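Local coordinates for LbaCas13a H328A (C2c2) (Lachnospiraceae bacterium NK4A179, PDB 5WLH), which binds a pre-crRNA and, as a CRISPR-Cas13a nuclease, probably processes it and uses it to guide the cutting of RNA targets, at residues A[992-997]-A[1039-1044]; A[1058-1063]-A[1100-1105]; A[914-919]-A[1111-1116]. All blocks are in the same frame, centred on the assembly; numbering follows the deposited sequence.

Contact 1. Residues A[992-997]-A[1039-1044]; sequences AEYISS and RNIILS. With nucleotides of chain B.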
loop_
_atom_site.group_PDB
_atom_site.type_symbol
_atom_site.label_atom_id
_atom_site.label_comp_id
_atom_site.label_asym_id
_atom_site.label_seq_id
_atom_site.Cartn_x
_atom_site.Cartn_y
_atom_site.Cartn_z
ATOM N N ALA A 992 28.546 28.170 7.539
ATOM C CA ALA A 992 29.240 28.101 6.257
ATOM C C ALA A 992 29.932 26.759 6.075
ATOM O O ALA A 992 29.968 26.212 4.967
ATOM C CB ALA A 992 30.250 29.244 6.149
ATOM N N GLU A 993 30.492 26.209 7.154
ATOM C CA GLU A 993 31.107 24.888 7.069
ATOM C C GLU A 993 30.068 23.807 6.797
ATOM O O GLU A 993 30.355 22.828 6.097
ATOM C CB GLU A 993 31.870 24.579 8.358
ATOM C CG GLU A 993 32.553 23.220 8.362
ATOM C CD GLU A 993 33.509 23.053 9.526
ATOM O OE1 GLU A 993 34.358 22.135 9.474
ATOM O OE2 GLU A 993 33.411 23.840 10.494
ATOM N N TYR A 994 28.863 23.962 7.345
ATOM C CA TYR A 994 27.800 23.007 7.053
ATOM C C TYR A 994 27.380 23.080 5.587
ATOM O O TYR A 994 27.194 22.044 4.937
ATOM C CB TYR A 994 26.610 23.261 7.975
ATOM C CG TYR A 994 25.617 22.129 7.979
ATOM C CD1 TYR A 994 25.826 20.999 8.756
ATOM C CD2 TYR A 994 24.483 22.178 7.181
ATOM C CE1 TYR A 994 24.928 19.955 8.753
ATOM C CE2 TYR A 994 23.578 21.144 7.168
ATOM C CZ TYR A 994 23.805 20.034 7.953
ATOM O OH TYR A 994 22.900 19.002 7.936
ATOM N N ILE A 995 27.240 24.295 5.050
ATOM C CA ILE A 995 26.896 24.473 3.640
ATOM C C ILE A 995 27.905 23.774 2.739
ATOM O O ILE A 995 27.546 23.246 1.678
ATOM C CB ILE A 995 26.797 25.976 3.314
ATOM C CG1 ILE A 995 25.717 26.634 4.170
ATOM C CG2 ILE A 995 26.549 26.198 1.835
ATOM C CD1 ILE A 995 25.883 28.128 4.324
ATOM N N SER A 996 29.176 23.741 3.150
ATOM C CA SER A 996 30.230 23.111 2.363
ATOM C C SER A 996 30.035 21.611 2.196
ATOM O O SER A 996 30.703 21.014 1.349
ATOM C CB SER A 996 31.599 23.391 2.996
ATOM O OG SER A 996 31.757 22.718 4.238
ATOM N N SER A 997 29.147 20.987 2.972
ATOM C CA SER A 997 28.838 19.583 2.726
ATOM C C SER A 997 28.111 19.398 1.402
ATOM O O SER A 997 28.195 18.327 0.795
ATOM C CB SER A 997 27.987 19.015 3.860
ATOM O OG SER A 997 28.346 19.565 5.110
ATOM N N ARG A 1039 16.654 27.569 3.271
ATOM C CA ARG A 1039 15.576 26.726 3.775
ATOM C C ARG A 1039 15.864 25.236 3.601
ATOM O O ARG A 1039 15.664 24.438 4.527
ATOM C CB ARG A 1039 14.303 27.111 3.038
ATOM C CG ARG A 1039 13.101 26.509 3.589
ATOM C CD ARG A 1039 11.908 27.369 3.295
ATOM N NE ARG A 1039 10.763 26.731 3.902
ATOM C CZ ARG A 1039 10.192 25.663 3.372
ATOM N NH1 ARG A 1039 10.650 25.182 2.219
ATOM N NH2 ARG A 1039 9.160 25.098 3.970
ATOM N N ASN A 1040 16.316 24.836 2.415
ATOM C CA ASN A 1040 16.537 23.417 2.157
ATOM C C ASN A 1040 17.722 22.877 2.949
ATOM O O ASN A 1040 17.718 21.710 3.368
ATOM C CB ASN A 1040 16.737 23.190 0.660
ATOM C CG ASN A 1040 15.489 23.523 -0.148
ATOM O OD1 ASN A 1040 14.363 23.446 0.357
ATOM N ND2 ASN A 1040 15.683 23.909 -1.394
ATOM N N ILE A 1041 18.747 23.699 3.158
ATOM C CA ILE A 1041 19.872 23.275 3.986
ATOM C C ILE A 1041 19.406 23.017 5.413
ATOM O O ILE A 1041 19.759 22.003 6.020
ATOM C CB ILE A 1041 20.999 24.323 3.940
ATOM C CG1 ILE A 1041 21.600 24.395 2.532
ATOM C CG2 ILE A 1041 22.074 24.002 4.977
ATOM C CD1 ILE A 1041 22.535 23.286 2.200
ATOM N N ILE A 1042 18.607 23.929 5.970
ATOM C CA ILE A 1042 18.166 23.755 7.350
ATOM C C ILE A 1042 17.204 22.573 7.452
ATOM O O ILE A 1042 17.290 21.768 8.385
ATOM C CB ILE A 1042 17.547 25.056 7.899
ATOM C CG1 ILE A 1042 18.645 26.033 8.332
ATOM C CG2 ILE A 1042 16.734 24.773 9.153
ATOM C CD1 ILE A 1042 19.389 26.672 7.226
ATOM N N LEU A 1043 16.297 22.426 6.477
ATOM C CA LEU A 1043 15.388 21.282 6.506
ATOM C C LEU A 1043 16.155 19.969 6.408
ATOM O O LEU A 1043 15.788 18.973 7.042
ATOM C CB LEU A 1043 14.362 21.397 5.376
ATOM C CG LEU A 1043 13.286 22.468 5.546
ATOM C CD1 LEU A 1043 12.461 22.558 4.282
ATOM C CD2 LEU A 1043 12.381 22.197 6.761
ATOM N N SER A 1044 17.222 19.939 5.610
ATOM C CA SER A 1044 18.029 18.720 5.532
ATOM C C SER A 1044 18.778 18.467 6.840
ATOM O O SER A 1044 19.002 17.311 7.216
ATOM C CB SER A 1044 18.986 18.817 4.343
ATOM O OG SER A 1044 20.190 19.449 4.725
ATOM P P A B 36 3.132 25.497 1.104
ATOM O OP1 A B 36 3.273 26.865 1.649
ATOM O OP2 A B 36 1.881 25.073 0.440
ATOM O "O5'" A B 36 4.302 25.203 0.081
ATOM C "C5'" A B 36 4.403 25.943 -1.122
ATOM C "C4'" A B 36 5.820 26.390 -1.357
ATOM O "O4'" A B 36 6.255 27.259 -0.278
ATOM C "C3'" A B 36 6.849 25.282 -1.427
ATOM O "O3'" A B 36 7.908 25.802 -2.231
ATOM C "C2'" A B 36 7.308 25.187 0.031
ATOM O "O2'" A B 36 8.544 24.542 0.225
ATOM C "C1'" A B 36 7.356 26.666 0.403
ATOM N N9 A B 36 7.183 26.998 1.812
ATOM C C8 A B 36 6.326 26.466 2.745
ATOM N N7 A B 36 6.383 27.079 3.905
ATOM C C5 A B 36 7.312 28.098 3.707
ATOM C C6 A B 36 7.820 29.110 4.547
ATOM N N6 A B 36 7.446 29.264 5.822
ATOM N N1 A B 36 8.737 29.961 4.028
ATOM C C2 A B 36 9.112 29.810 2.754
ATOM N N3 A B 36 8.700 28.903 1.870
ATOM C C4 A B 36 7.794 28.069 2.418
HETATM O O HOH W 1 21.147 16.034 8.526
#
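Tyr994 of helix 988-995 meets Ile1041 of helix 1039-1047 through one edge of its ring. The methyl CG2 of Ile1041 sits in the ring plane beside that edge, 3.7 Å from Tyr994 CD2. It also lies near CE2. The two side chains run past each other in opposite directions. Tyr994 OH points on to Ser1044, but OH to Ser1044 OG is 4.2 Å, which is too far for a bond. Water 1 links the pair less directly. It donates to Ser1044 O and is held only weakly by Tyr994 OH. Ser1044 OG turns back to its own helix and donates to Ile1041 O at 2.9 Å. This satisfies the buried hydroxyl.

The same helix presents Arg1039 to the bound pre-crRNA. From CB, its CG swings anti to the backbone N (chi1 -170°) and the chain stays extended as far as NE. CD lies 3.8 Å from C2 of A36 of chain B. NE then passes over N3 and C4 of the base. CZ is 3.5 Å from C4, so the adenine lies against one face of the guanidinium. NH1 reaches the ribose, 3.0 Å from O2' of A36 of chain B, in a bent and weak bond (N-H...O 122°). NH2 is 3.4 Å from N7 of A36 of chain B. Leu1043 CD1 lies against the opposite guanidinium face, nearer its rim. NH2 also bonds to Gly975 O, which helps fix the rotation of the group. The whole is helix-on-helix packing through apolar side chains. Helix 1039-1047 also sets the Arg1039 guanidinium between the A36 base and Leu1043, as part of the crRNA-binding surface.

Contact 2. Residues A[1058-1063]-A[1100-1105]; sequences DRVSRS and KNIVEF. With nucleotides of chain B.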
loop_
_atom_site.group_PDB
_atom_site.type_symbol
_atom_site.label_atom_id
_atom_site.label_comp_id
_atom_site.label_asym_id
_atom_site.label_seq_id
_atom_site.Cartn_x
_atom_site.Cartn_y
_atom_site.Cartn_z
ATOM N N ASP A 1058 26.577 14.633 -5.563
ATOM C CA ASP A 1058 27.767 15.455 -5.723
ATOM C C ASP A 1058 27.444 16.882 -5.310
ATOM O O ASP A 1058 26.352 17.387 -5.587
ATOM C CB ASP A 1058 28.259 15.440 -7.171
ATOM C CG ASP A 1058 28.577 14.045 -7.666
ATOM O OD1 ASP A 1058 29.132 13.246 -6.882
ATOM O OD2 ASP A 1058 28.268 13.750 -8.841
ATOM N N ARG A 1059 28.403 17.530 -4.659
ATOM C CA ARG A 1059 28.222 18.916 -4.265
ATOM C C ARG A 1059 27.950 19.790 -5.482
ATOM O O ARG A 1059 28.454 19.544 -6.579
ATOM C CB ARG A 1059 29.459 19.420 -3.527
ATOM C CG ARG A 1059 29.720 18.701 -2.228
ATOM C CD ARG A 1059 30.698 19.465 -1.376
ATOM N NE ARG A 1059 32.052 19.394 -1.915
ATOM C CZ ARG A 1059 33.090 20.055 -1.411
ATOM N NH1 ARG A 1059 32.929 20.843 -0.355
ATOM N NH2 ARG A 1059 34.288 19.927 -1.966
ATOM N N VAL A 1060 27.121 20.815 -5.278
ATOM C CA VAL A 1060 26.946 21.838 -6.296
ATOM C C VAL A 1060 28.300 22.464 -6.601
ATOM O O VAL A 1060 29.107 22.726 -5.697
ATOM C CB VAL A 1060 25.928 22.890 -5.830
ATOM C CG1 VAL A 1060 25.698 23.945 -6.921
ATOM C CG2 VAL A 1060 24.610 22.213 -5.437
ATOM N N SER A 1061 28.557 22.692 -7.881
ATOM C CA SER A 1061 29.842 23.167 -8.366
ATOM C C SER A 1061 29.685 24.528 -9.025
ATOM O O SER A 1061 28.578 24.980 -9.334
ATOM C CB SER A 1061 30.433 22.185 -9.380
ATOM O OG SER A 1061 29.621 22.159 -10.537
ATOM N N ARG A 1062 30.828 25.176 -9.259
ATOM C CA ARG A 1062 30.831 26.401 -10.053
ATOM C C ARG A 1062 30.183 26.168 -11.415
ATOM O O ARG A 1062 29.328 26.949 -11.852
ATOM C CB ARG A 1062 32.264 26.917 -10.211
ATOM C CG ARG A 1062 32.372 28.179 -11.059
ATOM C CD ARG A 1062 33.788 28.744 -11.039
ATOM N NE ARG A 1062 34.088 29.467 -9.805
ATOM C CZ ARG A 1062 33.688 30.711 -9.546
ATOM N NH1 ARG A 1062 32.950 31.377 -10.428
ATOM N NH2 ARG A 1062 34.017 31.286 -8.398
ATOM N N SER A 1063 30.559 25.077 -12.090
ATOM C CA SER A 1063 30.038 24.837 -13.432
ATOM C C SER A 1063 28.530 24.620 -13.420
ATOM O O SER A 1063 27.851 24.950 -14.401
ATOM C CB SER A 1063 30.748 23.645 -14.081
ATOM O OG SER A 1063 30.483 22.438 -13.396
ATOM N N LYS A 1100 18.011 24.836 -11.676
ATOM C CA LYS A 1100 17.536 25.583 -10.518
ATOM C C LYS A 1100 17.359 24.654 -9.323
ATOM O O LYS A 1100 17.761 24.983 -8.203
ATOM C CB LYS A 1100 16.229 26.300 -10.855
ATOM C CG LYS A 1100 15.764 27.301 -9.792
ATOM C CD LYS A 1100 14.503 28.023 -10.249
ATOM C CE LYS A 1100 14.066 29.056 -9.236
ATOM N NZ LYS A 1100 15.216 29.539 -8.423
ATOM N N ASN A 1101 16.800 23.466 -9.562
ATOM C CA ASN A 1101 16.628 22.494 -8.487
ATOM C C ASN A 1101 17.966 22.100 -7.871
ATOM O O ASN A 1101 18.044 21.823 -6.666
ATOM C CB ASN A 1101 15.886 21.268 -9.024
ATOM C CG ASN A 1101 14.390 21.513 -9.153
ATOM O OD1 ASN A 1101 13.859 22.425 -8.539
ATOM N ND2 ASN A 1101 13.712 20.700 -9.946
ATOM N N ILE A 1102 19.036 22.103 -8.661
ATOM C CA ILE A 1102 20.344 21.740 -8.127
ATOM C C ILE A 1102 20.908 22.867 -7.267
ATOM O O ILE A 1102 21.297 22.656 -6.110
ATOM C CB ILE A 1102 21.297 21.360 -9.272
ATOM C CG1 ILE A 1102 20.902 19.992 -9.829
ATOM C CG2 ILE A 1102 22.742 21.358 -8.798
ATOM C CD1 ILE A 1102 21.484 19.694 -11.189
ATOM N N VAL A 1103 20.997 24.079 -7.827
ATOM C CA VAL A 1103 21.667 25.149 -7.092
ATOM C C VAL A 1103 20.875 25.547 -5.852
ATOM O O VAL A 1103 21.451 26.042 -4.880
ATOM C CB VAL A 1103 21.933 26.362 -8.007
ATOM C CG1 VAL A 1103 22.710 25.919 -9.227
ATOM C CG2 VAL A 1103 20.634 27.038 -8.408
ATOM N N GLU A 1104 19.562 25.323 -5.846
ATOM C CA GLU A 1104 18.733 25.638 -4.690
ATOM C C GLU A 1104 18.703 24.512 -3.666
ATOM O O GLU A 1104 18.051 24.661 -2.626
ATOM C CB GLU A 1104 17.294 25.949 -5.133
ATOM C CG GLU A 1104 17.120 27.260 -5.891
ATOM C CD GLU A 1104 17.427 28.487 -5.049
ATOM O OE1 GLU A 1104 17.095 28.497 -3.840
ATOM O OE2 GLU A 1104 18.002 29.450 -5.601
ATOM N N PHE A 1105 19.380 23.394 -3.940
ATOM C CA PHE A 1105 19.382 22.206 -3.090
ATOM C C PHE A 1105 18.016 21.540 -3.030
ATOM O O PHE A 1105 17.730 20.801 -2.086
ATOM C CB PHE A 1105 19.866 22.518 -1.671
ATOM C CG PHE A 1105 21.153 23.276 -1.632
ATOM C CD1 PHE A 1105 22.342 22.655 -1.962
ATOM C CD2 PHE A 1105 21.173 24.614 -1.274
ATOM C CE1 PHE A 1105 23.533 23.353 -1.935
ATOM C CE2 PHE A 1105 22.361 25.319 -1.247
ATOM C CZ PHE A 1105 23.542 24.689 -1.576
ATOM P P G B 39 7.540 23.965 -10.952
ATOM O OP1 G B 39 6.748 23.373 -12.057
ATOM O OP2 G B 39 6.865 24.431 -9.709
ATOM O "O5'" G B 39 8.707 22.971 -10.492
ATOM C "C5'" G B 39 9.590 22.363 -11.434
ATOM C "C4'" G B 39 9.887 20.925 -11.076
ATOM O "O4'" G B 39 10.751 20.873 -9.898
ATOM C "C3'" G B 39 8.658 20.076 -10.727
ATOM O "O3'" G B 39 8.919 18.718 -11.078
ATOM C "C2'" G B 39 8.643 20.160 -9.207
ATOM O "O2'" G B 39 7.894 19.160 -8.550
ATOM C "C1'" G B 39 10.134 20.050 -8.920
ATOM N N9 G B 39 10.528 20.449 -7.567
ATOM C C8 G B 39 11.282 19.710 -6.683
ATOM N N7 G B 39 11.448 20.312 -5.534
ATOM C C5 G B 39 10.755 21.511 -5.665
ATOM C C6 G B 39 10.564 22.586 -4.753
ATOM O O6 G B 39 10.986 22.723 -3.595
ATOM N N1 G B 39 9.789 23.594 -5.317
ATOM C C2 G B 39 9.253 23.587 -6.578
ATOM N N2 G B 39 8.534 24.663 -6.937
ATOM N N3 G B 39 9.427 22.601 -7.433
ATOM C C4 G B 39 10.174 21.603 -6.915
ATOM P P A B 38 10.302 29.167 -7.931
ATOM O OP1 A B 38 11.568 28.768 -7.258
ATOM O OP2 A B 38 10.374 30.234 -8.973
ATOM O "O5'" A B 38 9.616 27.935 -8.657
ATOM C "C5'" A B 38 8.307 28.055 -9.205
ATOM C "C4'" A B 38 8.204 27.382 -10.551
ATOM O "O4'" A B 38 8.678 28.285 -11.585
ATOM C "C3'" A B 38 9.020 26.098 -10.704
ATOM O "O3'" A B 38 8.325 25.212 -11.568
ATOM C "C2'" A B 38 10.270 26.574 -11.425
ATOM O "O2'" A B 38 10.928 25.567 -12.164
ATOM C "C1'" A B 38 9.690 27.646 -12.339
ATOM N N9 A B 38 10.656 28.647 -12.789
ATOM C C8 A B 38 11.444 29.485 -12.045
ATOM N N7 A B 38 12.209 30.262 -12.772
ATOM C C5 A B 38 11.894 29.913 -14.079
ATOM C C6 A B 38 12.358 30.369 -15.325
ATOM N N6 A B 38 13.279 31.323 -15.454
ATOM N N1 A B 38 11.846 29.805 -16.438
ATOM C C2 A B 38 10.921 28.844 -16.306
ATOM N N3 A B 38 10.409 28.329 -15.191
ATOM C C4 A B 38 10.942 28.916 -14.105
#
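Val1060 is the bump of this contact. It fits a hollow formed by Ile1102, Val1103 and Phe1105 at the end of helix 1087-1103. With CG1 anti to the backbone N (chi1 -178°), the two methyls split the work. Val1060 CG2 goes deeper and lies 3.4 Å from Ile1102 O. It also touches Ile1102 CG2 and Phe1105 CE1. Val1060 CG1 lies 4.3 Å from Val1103 CG1, a looser touch. A Schellman motif ends the helix here. The positive phi of Phe1105 (66°) turns the chain out of the helix, and the side chain then carries CE1 to Val1060.

The far side of the helix meets the RNA. Asn1101 ND2 donates to O4' of G39 of chain B at 3.0 Å in a nearly straight bond (168°). Lys1100 CD lies by C8 of A38 of chain B, and Lys1100 CE is 3.2 Å from OP1 of the same nucleotide. A long salt bridge joins Lys1100 NZ to Glu1104. With an alanine in place of Lys1100, the A38 phosphate and Glu1104 would probably lose a nearby positive charge. The chemistry is two-sided: a mainly apolar plug, with no hydrogen bond between the segments, faces the protein, and polar and charged groups face the RNA backbone.

Contact 3. Residues A[914-919]-A[1111-1116]; sequences SPAQAN and YSEIAD. With nucleotides of chain B.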
loop_
_atom_site.group_PDB
_atom_site.type_symbol
_atom_site.label_atom_id
_atom_site.label_comp_id
_atom_site.label_asym_id
_atom_site.label_seq_id
_atom_site.Cartn_x
_atom_site.Cartn_y
_atom_site.Cartn_z
ATOM N N SER A 914 9.259 15.942 9.136
ATOM C CA SER A 914 9.469 16.894 8.057
ATOM C C SER A 914 8.112 17.438 7.610
ATOM O O SER A 914 7.078 16.806 7.850
ATOM C CB SER A 914 10.173 16.225 6.876
ATOM O OG SER A 914 9.266 15.362 6.229
ATOM N N PRO A 915 8.095 18.612 6.967
ATOM C CA PRO A 915 6.818 19.133 6.442
ATOM C C PRO A 915 6.129 18.157 5.514
ATOM O O PRO A 915 4.906 18.013 5.571
ATOM C CB PRO A 915 7.226 20.408 5.690
ATOM C CG PRO A 915 8.547 20.798 6.256
ATOM C CD PRO A 915 9.216 19.545 6.748
ATOM N N ALA A 916 6.888 17.487 4.647
ATOM C CA ALA A 916 6.274 16.536 3.731
ATOM C C ALA A 916 5.683 15.363 4.489
ATOM O O ALA A 916 4.617 14.859 4.131
ATOM C CB ALA A 916 7.296 16.044 2.712
ATOM N N GLN A 917 6.383 14.899 5.524
ATOM C CA GLN A 917 5.864 13.794 6.312
ATOM C C GLN A 917 4.623 14.208 7.079
ATOM O O GLN A 917 3.648 13.457 7.129
ATOM C CB GLN A 917 6.924 13.282 7.277
ATOM C CG GLN A 917 8.000 12.518 6.557
ATOM C CD GLN A 917 9.089 12.143 7.485
ATOM O OE1 GLN A 917 9.397 12.886 8.431
ATOM N NE2 GLN A 917 9.675 10.976 7.255
ATOM N N ALA A 918 4.632 15.406 7.671
ATOM C CA ALA A 918 3.444 15.840 8.399
ATOM C C ALA A 918 2.261 15.961 7.448
ATOM O O ALA A 918 1.129 15.597 7.799
ATOM C CB ALA A 918 3.709 17.177 9.106
ATOM N N ASN A 919 2.513 16.461 6.234
ATOM C CA ASN A 919 1.451 16.545 5.236
ATOM C C ASN A 919 0.912 15.164 4.903
ATOM O O ASN A 919 -0.306 14.969 4.785
ATOM C CB ASN A 919 1.978 17.235 3.967
ATOM C CG ASN A 919 0.936 17.285 2.852
ATOM O OD1 ASN A 919 -0.008 18.051 2.933
ATOM N ND2 ASN A 919 1.115 16.464 1.802
ATOM N N TYR A 1111 15.811 13.755 -2.894
ATOM C CA TYR A 1111 16.441 12.501 -2.495
ATOM C C TYR A 1111 16.110 12.149 -1.050
ATOM O O TYR A 1111 15.916 10.973 -0.723
ATOM C CB TYR A 1111 17.953 12.576 -2.690
ATOM C CG TYR A 1111 18.334 12.868 -4.116
ATOM C CD1 TYR A 1111 17.715 12.204 -5.160
ATOM C CD2 TYR A 1111 19.271 13.839 -4.415
ATOM C CE1 TYR A 1111 18.048 12.476 -6.473
ATOM C CE2 TYR A 1111 19.611 14.127 -5.730
ATOM C CZ TYR A 1111 19.002 13.443 -6.747
ATOM O OH TYR A 1111 19.335 13.726 -8.047
ATOM N N SER A 1112 16.056 13.149 -0.164
ATOM C CA SER A 1112 15.727 12.858 1.233
ATOM C C SER A 1112 14.324 12.289 1.354
ATOM O O SER A 1112 14.093 11.336 2.114
ATOM C CB SER A 1112 15.847 14.115 2.097
ATOM O OG SER A 1112 17.131 14.664 1.966
ATOM N N GLU A 1113 13.374 12.866 0.617
ATOM C CA GLU A 1113 12.007 12.358 0.642
ATOM C C GLU A 1113 11.936 10.948 0.090
ATOM O O GLU A 1113 11.162 10.126 0.582
ATOM C CB GLU A 1113 11.078 13.270 -0.159
ATOM C CG GLU A 1113 10.529 14.433 0.630
ATOM C CD GLU A 1113 9.508 15.211 -0.169
ATOM O OE1 GLU A 1113 8.506 14.599 -0.609
ATOM O OE2 GLU A 1113 9.715 16.427 -0.364
ATOM N N ILE A 1114 12.698 10.659 -0.974
ATOM C CA ILE A 1114 12.654 9.314 -1.536
ATOM C C ILE A 1114 13.192 8.319 -0.528
ATOM O O ILE A 1114 12.613 7.246 -0.322
ATOM C CB ILE A 1114 13.420 9.239 -2.872
ATOM C CG1 ILE A 1114 12.628 9.968 -3.956
ATOM C CG2 ILE A 1114 13.603 7.787 -3.283
ATOM C CD1 ILE A 1114 13.431 10.294 -5.237
ATOM N N ALA A 1115 14.298 8.669 0.131
ATOM C CA ALA A 1115 14.835 7.822 1.188
ATOM C C ALA A 1115 13.839 7.673 2.330
ATOM O O ALA A 1115 13.638 6.567 2.851
ATOM C CB ALA A 1115 16.152 8.408 1.701
ATOM N N ASP A 1116 13.201 8.771 2.730
ATOM C CA ASP A 1116 12.152 8.669 3.746
ATOM C C ASP A 1116 11.029 7.745 3.295
ATOM O O ASP A 1116 10.429 7.038 4.114
ATOM C CB ASP A 1116 11.570 10.043 4.063
ATOM C CG ASP A 1116 12.506 10.902 4.871
ATOM O OD1 ASP A 1116 13.464 10.349 5.458
ATOM O OD2 ASP A 1116 12.268 12.129 4.909
ATOM P P U B 35 -0.777 22.137 1.426
ATOM O OP1 U B 35 -1.605 21.099 2.081
ATOM O OP2 U B 35 -1.298 23.517 1.579
ATOM O "O5'" U B 35 0.716 22.089 1.948
ATOM C "C5'" U B 35 1.083 22.656 3.186
ATOM C "C4'" U B 35 2.571 22.559 3.351
ATOM O "O4'" U B 35 2.965 21.168 3.377
ATOM C "C3'" U B 35 3.367 23.142 2.200
ATOM O "O3'" U B 35 3.488 24.539 2.332
ATOM C "C2'" U B 35 4.692 22.399 2.292
ATOM O "O2'" U B 35 5.542 23.005 3.250
ATOM C "C1'" U B 35 4.247 21.020 2.813
ATOM N N1 U B 35 4.169 20.033 1.716
ATOM C C2 U B 35 5.356 19.430 1.367
ATOM O O2 U B 35 6.407 19.655 1.937
ATOM N N3 U B 35 5.265 18.537 0.340
ATOM C C4 U B 35 4.134 18.212 -0.377
ATOM O O4 U B 35 4.243 17.395 -1.293
ATOM C C5 U B 35 2.943 18.885 0.033
ATOM C C6 U B 35 2.996 19.755 1.048
HETATM O O HOH W 2 10.234 13.783 4.067
#
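Ala916 of helix 915-941 packs against Glu1113 of helix 1106-1145. The methyl CB of Ala916 lies 3.7 Å from Glu1113 CD, with both carboxylate oxygens close by. Glu1113 extends beyond CG to reach it. Gln917 and Asp1116 form the second pair. Their side chains cross at about a right angle, yet amide and carboxylate planes are only 23° apart. Gln917 NE2 stays 3.7 Å from Asp1116 OD2, so they touch without a direct bond. Water 2 makes the polar link instead. It donates to Asp1116 OD2 at 2.8 Å and is also bonded to Ser914 OG.

The next shell sets these groups in place. Ser914 and Gln917 form a capping box. Ser914 OG accepts from Gln917 N at 3.0 Å, and Ser914 N donates to Gln917 OE1 at 3.1 Å (162°). The second bond holds the Gln917 amide, whose NE2 then faces Asp1116. Helix 486-517 packs on Gln917 with Tyr505, Phe508 and His512, and Phe508 also touches Asp1116. The first turn of helix 915-941 also meets the RNA by van der Waals approaches. Ala916 N is 3.5 Å from O2 of U35 of chain B, and Asn919 ND2 nears C5 of U35 of chain B. The motif is a capped helix N-terminus, packed against a long helix and facing a base of the bound pre-crRNA.

Contacts 1 and 2 are in series along the chain, and both nest within the loop that contact 3 closes. The centres of contacts 1 and 2 are 12 Å apart. Two probable hydrogen bonds join them, Asn1040 ND2 to Glu1104 O and Arg1059 NH1 to Ser996 O, each 2.8 Å. Contact 3 lies about 17 Å from contact 1, centre to centre. They touch where Leu1043 CD2 meets Pro915 CG at 4.1 Å. Contacts 2 and 3 do not touch; their nearest atoms are about 7 Å apart. All three flank the same RNA strand: contact 3 at U35, contact 1 at A36, and contact 2 at A38 and G39 of chain B.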